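Local coordinates for PUA domain-containing protein (Aeropyrum pernix, PDB 2CX0) that is of unknown function but carries a PUA domain, a fold commonly found in RNA-binding proteins, and may act in RNA binding or translation initiation, at residues P78-Q81 with C82-A85; V95-K99 with G100-A104. One frame throughout, in Å; residues are numbered along the deposited sequence.

Both contacts are local and of one type, the first turn of a helix with an N-cap side chain. Contact 1 opens helix 80-86 right after the edge strand 76-78 of the antiparallel sheet and is largely buried, its centre about 7 Å from that of the chain. Contact 2 opens helix 99-107 after strand 93-97 of the mixed sheet in the PUA domain, about 16 Å from the chain's centre and partly exposed. The two contact centres lie about 18 Å apart, without touching. The deeper turn is capped by a neutral threonine and packed with leucine, proline and cysteine, whereas the outer one has an aspartate cap, small alanines and a bound sulfate.

Contact 1 (P78-Q81 with C82-A85); sequences PTLQ and CLKA
Leu-83 N donates to Thr-79 O at 3.2 Å, Lys-84 N to Leu-80 O and Ala-85 N to Gln-81 O, three successive i to i+4 bonds that define the first turns of helix 80-86. Thr-79 is the N-cap: its OG1 accepts from Cys-82 N at 2.9 Å, with an N-H...O angle of 149°. A chi1 of 52° sets that hydroxyl between the backbone N and the carbonyl carbon, facing the helix start. Thr-79 OG1 also donates to Pro-66 O, which ties the cap to strand 65-70, the neighbour of strand 76-78 in the sheet. Beside it, Pro-78 CB meets Cys-82 SG at 3.8 Å and Leu-83 CD2 at 3.9 Å, the proline ring and the leucine crossing at a slant. The other methyl, Leu-83 CD1, meets Leu-80 CD2 at 4.1 Å. Gln-81 bends at chi2, and its NE2 hydrogen-bonds Gln-180 OE1 on helix 174-183. The apolar side of this turn lies against Trp-90 of a loop and Val-142 of strand 138-145. Cys-82 touches Cys-67 of strand 65-70, while Leu-80 reaches Trp-176 and Gln-81 reaches Ala-179, putting the helix start in contact with helix 174-183 as well as both strands.

Contact 2 (V95-K99 with G100-A104); sequences VLVDK and GAAIA. With SO4 (sulfate ion), chain B.
Asp-98 OD1 accepts from Ala-101 N at 2.9 Å, the N-cap bond at the link from strand 93-97 into helix 99-107 of the PUA domain, and the amide comes in nearly along the C-O axis of the carboxylate. A chi1 of 62° makes this possible by turning CG in between the backbone N and the carbonyl carbon, so that the carboxylate folds back over the helix start; the same oxygen, Asp-98 OD1, then lies 3.2 Å from Ala-101 CB. The backbone carbonyl of Asp-98 is engaged as well, accepting from Ala-102 N, and Ile-103 N follows with a bond to Lys-99 O at an N-H...O angle of 168°. On the inner side the last strand residue packs on the helix: Val-97 CB meets Ala-101 CB at 3.8 Å, while its CG2 branch lies over the turn, 3.6 Å from Ala-102 N and 3.9 Å from Ala-102 CB. With CG opposite the backbone N (chi1 177°), the Lys-99 chain runs beside Ile-103 in the same direction, Lys-99 CG 3.9 Å from Ile-103 CD1, then bends at chi3. The backbone amide of Lys-99, the first of the helix, donates a short hydrogen bond (2.6 Å from N to sulfate O3), and Asp-98 CB also borders the ion. Val-97 and Ala-101 both reach Leu-111, and Ala-102 and Lys-99 touch Tyr-133. Chemically, two first-turn amides are answered by anions, the Asp-98 carboxylate and a sulfate probably from the crystallisation liquor, as would be expected where the positive end of a helix dipole favours negative charge.

Contact 1 (P78-Q81 with C82-A85)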
ATOM      1  N   PRO A  78       1.986  -3.007   1.349  1.00 14.57           N
ATOM      2  CA  PRO A  78       2.519  -1.911   2.166  1.00  8.56           C
ATOM      3  C   PRO A  78       1.392  -0.877   2.383  1.00 15.25           C
ATOM      4  O   PRO A  78       0.507  -0.660   1.503  1.00 12.47           O
ATOM      5  CB  PRO A  78       3.590  -1.255   1.275  1.00  9.18           C
ATOM      6  CG  PRO A  78       3.001  -1.573  -0.220  1.00 13.43           C
ATOM      7  CD  PRO A  78       2.334  -2.937  -0.078  1.00 12.27           C
ATOM      8  N   THR A  79       1.472  -0.182   3.526  1.00 10.21           N
ATOM      9  CA  THR A  79       0.599   0.926   3.768  1.00 12.90           C
ATOM     10  C   THR A  79       1.247   2.108   3.034  1.00 13.36           C
ATOM     11  O   THR A  79       2.436   2.063   2.596  1.00 12.10           O
ATOM     12  CB  THR A  79       0.625   1.338   5.236  1.00 12.47           C
ATOM     13  OG1 THR A  79       2.026   1.526   5.642  1.00 10.80           O
ATOM     14  CG2 THR A  79      -0.114   0.221   6.092  1.00 11.36           C
ATOM     15  N   LEU A  80       0.496   3.202   2.951  1.00 11.73           N
ATOM     16  CA  LEU A  80       1.103   4.408   2.343  1.00 16.27           C
ATOM     17  C   LEU A  80       2.204   4.926   3.275  1.00 15.56           C
ATOM     18  O   LEU A  80       3.171   5.554   2.813  1.00 12.03           O
ATOM     19  CB  LEU A  80       0.045   5.511   2.121  1.00 16.91           C
ATOM     20  CG  LEU A  80      -0.975   5.096   1.045  1.00 15.11           C
ATOM     21  CD1 LEU A  80      -1.833   6.336   0.806  1.00 14.63           C
ATOM     22  CD2 LEU A  80      -0.303   4.697  -0.314  1.00 17.01           C
ATOM     23  N   GLN A  81       2.049   4.724   4.597  1.00 13.62           N
ATOM     24  CA  GLN A  81       3.100   5.139   5.566  1.00 13.84           C
ATOM     25  C   GLN A  81       4.420   4.389   5.264  1.00 15.03           C
ATOM     26  O   GLN A  81       5.510   4.967   5.378  1.00 18.62           O
ATOM     27  CB  GLN A  81       2.669   4.853   7.036  1.00 11.87           C
ATOM     28  CG  GLN A  81       1.527   5.796   7.544  1.00 13.08           C
ATOM     29  CD  GLN A  81       0.125   5.451   7.033  1.00 16.14           C
ATOM     30  OE1 GLN A  81      -0.071   4.406   6.369  1.00 10.70           O
ATOM     31  NE2 GLN A  81      -0.865   6.316   7.362  1.00 16.28           N
ATOM     32  N   CYS A  82       4.309   3.113   4.874  1.00 12.95           N
ATOM     33  CA  CYS A  82       5.473   2.326   4.513  1.00 12.84           C
ATOM     34  C   CYS A  82       6.146   2.960   3.276  1.00 15.33           C
ATOM     35  O   CYS A  82       7.408   3.096   3.157  1.00 14.99           O
ATOM     36  CB  CYS A  82       5.043   0.889   4.178  1.00 15.93           C
ATOM     37  SG  CYS A  82       6.404  -0.156   3.566  1.00 19.51           S
ATOM     38  N   LEU A  83       5.331   3.410   2.342  1.00  9.67           N
ATOM     39  CA  LEU A  83       5.952   4.023   1.136  1.00 13.15           C
ATOM     40  C   LEU A  83       6.673   5.345   1.479  1.00 12.29           C
ATOM     41  O   LEU A  83       7.672   5.718   0.854  1.00 13.65           O
ATOM     42  CB  LEU A  83       4.918   4.261   0.053  1.00  9.73           C
ATOM     43  CG  LEU A  83       4.197   2.963  -0.384  1.00 10.84           C
ATOM     44  CD1 LEU A  83       3.306   3.336  -1.611  1.00  8.24           C
ATOM     45  CD2 LEU A  83       5.153   1.769  -0.718  1.00  7.99           C
ATOM     46  N   LYS A  84       6.163   6.036   2.482  1.00 14.91           N
ATOM     47  CA  LYS A  84       6.782   7.273   2.911  1.00 11.69           C
ATOM     48  C   LYS A  84       8.163   7.038   3.613  1.00 14.76           C
ATOM     49  O   LYS A  84       9.187   7.659   3.298  1.00 16.41           O
ATOM     50  CB  LYS A  84       5.816   8.023   3.832  1.00 14.81           C
ATOM     51  CG  LYS A  84       6.364   9.379   4.277  1.00 22.77           C
ATOM     52  CD  LYS A  84       5.250  10.236   4.921  1.00 42.18           C
ATOM     53  CE  LYS A  84       5.786  11.586   5.445  1.00 46.93           C
ATOM     54  NZ  LYS A  84       4.695  12.377   6.145  1.00 55.98           N
ATOM     55  N   ALA A  85       8.191   6.059   4.468  1.00 11.39           N
ATOM     56  CA  ALA A  85       9.370   5.763   5.187  1.00 16.81           C
ATOM     57  C   ALA A  85      10.420   5.043   4.329  1.00 20.12           C
ATOM     58  O   ALA A  85      11.612   5.307   4.478  1.00 22.91           O
ATOM     59  CB  ALA A  85       8.978   4.924   6.484  1.00 14.29           C
TER

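Contact 2 (V95-K99 with G100-A104)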
ATOM      1  N   VAL A  95       2.502   3.869 -11.047  1.00 13.04           N
ATOM      2  CA  VAL A  95       1.744   4.500 -12.126  1.00 11.21           C
ATOM      3  C   VAL A  95       1.545   5.915 -11.686  1.00 14.53           C
ATOM      4  O   VAL A  95       1.107   6.155 -10.544  1.00 12.41           O
ATOM      5  CB  VAL A  95       0.366   3.796 -12.291  1.00 13.68           C
ATOM      6  CG1 VAL A  95      -0.478   4.521 -13.318  1.00 14.65           C
ATOM      7  CG2 VAL A  95       0.590   2.306 -12.722  1.00 17.95           C
ATOM      8  N   LEU A  96       1.881   6.862 -12.560  1.00 11.01           N
ATOM      9  CA  LEU A  96       1.745   8.265 -12.240  1.00 11.39           C
ATOM     10  C   LEU A  96       0.402   8.699 -12.763  1.00  8.09           C
ATOM     11  O   LEU A  96      -0.024   8.251 -13.847  1.00 11.88           O
ATOM     12  CB  LEU A  96       2.859   9.052 -12.926  1.00 11.95           C
ATOM     13  CG  LEU A  96       4.262   8.523 -12.618  1.00 20.98           C
ATOM     14  CD1 LEU A  96       5.309   9.371 -13.366  1.00 18.98           C
ATOM     15  CD2 LEU A  96       4.488   8.549 -11.100  1.00 22.01           C
ATOM     16  N   VAL A  97      -0.271   9.561 -12.003  1.00 11.44           N
ATOM     17  CA  VAL A  97      -1.647   9.973 -12.354  1.00  8.42           C
ATOM     18  C   VAL A  97      -1.806  11.484 -12.330  1.00 12.76           C
ATOM     19  O   VAL A  97      -1.046  12.204 -11.658  1.00 11.43           O
ATOM     20  CB  VAL A  97      -2.710   9.326 -11.390  1.00 13.33           C
ATOM     21  CG1 VAL A  97      -2.473   7.817 -11.253  1.00 12.78           C
ATOM     22  CG2 VAL A  97      -2.647  10.007  -9.907  1.00  9.55           C
ATOM     23  N   ASP A  98      -2.826  11.957 -13.061  1.00 14.82           N
ATOM     24  CA  ASP A  98      -3.117  13.371 -13.113  1.00 16.15           C
ATOM     25  C   ASP A  98      -3.813  13.855 -11.829  1.00 15.73           C
ATOM     26  O   ASP A  98      -4.161  13.054 -10.966  1.00 13.01           O
ATOM     27  CB  ASP A  98      -3.896  13.749 -14.393  1.00 14.79           C
ATOM     28  CG  ASP A  98      -5.264  13.094 -14.530  1.00 16.05           C
ATOM     29  OD1 ASP A  98      -5.921  12.760 -13.549  1.00 16.56           O
ATOM     30  OD2 ASP A  98      -5.721  12.954 -15.682  1.00 21.22           O
ATOM     31  N   LYS A  99      -3.983  15.167 -11.684  1.00 14.34           N
ATOM     32  CA  LYS A  99      -4.571  15.707 -10.468  1.00 13.99           C
ATOM     33  C   LYS A  99      -5.986  15.201 -10.191  1.00 12.96           C
ATOM     34  O   LYS A  99      -6.305  14.829  -9.091  1.00 12.67           O
ATOM     35  CB  LYS A  99      -4.586  17.267 -10.491  1.00 12.47           C
ATOM     36  CG  LYS A  99      -5.257  17.864  -9.259  1.00 15.67           C
ATOM     37  CD  LYS A  99      -5.334  19.421  -9.370  1.00 26.58           C
ATOM     38  CE  LYS A  99      -3.999  20.079  -9.064  1.00 35.17           C
ATOM     39  NZ  LYS A  99      -4.167  21.586  -9.000  1.00 38.46           N
ATOM     40  N   GLY A 100      -6.853  15.200 -11.205  1.00 13.86           N
ATOM     41  CA  GLY A 100      -8.217  14.699 -10.976  1.00 12.78           C
ATOM     42  C   GLY A 100      -8.212  13.227 -10.508  1.00 15.25           C
ATOM     43  O   GLY A 100      -9.033  12.830  -9.661  1.00 15.55           O
ATOM     44  N   ALA A 101      -7.296  12.429 -11.049  1.00 11.35           N
ATOM     45  CA  ALA A 101      -7.219  11.031 -10.644  1.00 12.39           C
ATOM     46  C   ALA A 101      -6.652  10.892  -9.239  1.00  9.39           C
ATOM     47  O   ALA A 101      -7.136  10.037  -8.487  1.00 13.10           O
ATOM     48  CB  ALA A 101      -6.377  10.183 -11.653  1.00 11.45           C
ATOM     49  N   ALA A 102      -5.672  11.718  -8.877  1.00  9.69           N
ATOM     50  CA  ALA A 102      -5.077  11.660  -7.519  1.00 12.67           C
ATOM     51  C   ALA A 102      -6.208  11.984  -6.536  1.00 15.04           C
ATOM     52  O   ALA A 102      -6.367  11.338  -5.525  1.00 12.73           O
ATOM     53  CB  ALA A 102      -3.937  12.717  -7.352  1.00 12.44           C
ATOM     54  N   ILE A 103      -7.009  13.006  -6.846  1.00 14.74           N
ATOM     55  CA  ILE A 103      -8.115  13.353  -5.975  1.00  9.90           C
ATOM     56  C   ILE A 103      -9.141  12.234  -5.899  1.00 14.42           C
ATOM     57  O   ILE A 103      -9.651  11.875  -4.812  1.00 14.45           O
ATOM     58  CB  ILE A 103      -8.793  14.666  -6.482  1.00 10.98           C
ATOM     59  CG1 ILE A 103      -7.905  15.855  -6.131  1.00 15.16           C
ATOM     60  CG2 ILE A 103     -10.214  14.846  -5.848  1.00 11.65           C
ATOM     61  CD1 ILE A 103      -8.263  17.055  -6.920  1.00 19.46           C
ATOM     62  N   ALA A 104      -9.443  11.646  -7.045  1.00 10.61           N
ATOM     63  CA  ALA A 104     -10.458  10.536  -7.031  1.00 13.61           C
ATOM     64  C   ALA A 104      -9.972   9.328  -6.195  1.00 13.57           C
ATOM     65  O   ALA A 104     -10.719   8.732  -5.427  1.00 14.47           O
ATOM     66  CB  ALA A 104     -10.770  10.065  -8.474  1.00 12.79           C
TER
HETATM   67  S   SO4 B1001      -3.241  17.711 -14.319  1.00 38.31           S
HETATM   68  O1  SO4 B1001      -4.511  17.281 -14.932  1.00 36.75           O
HETATM   69  O2  SO4 B1001      -3.451  19.061 -13.761  1.00 44.19           O
HETATM   70  O3  SO4 B1001      -2.697  16.813 -13.272  1.00 41.28           O
HETATM   71  O4  SO4 B1001      -2.263  17.836 -15.386  1.00 42.47           O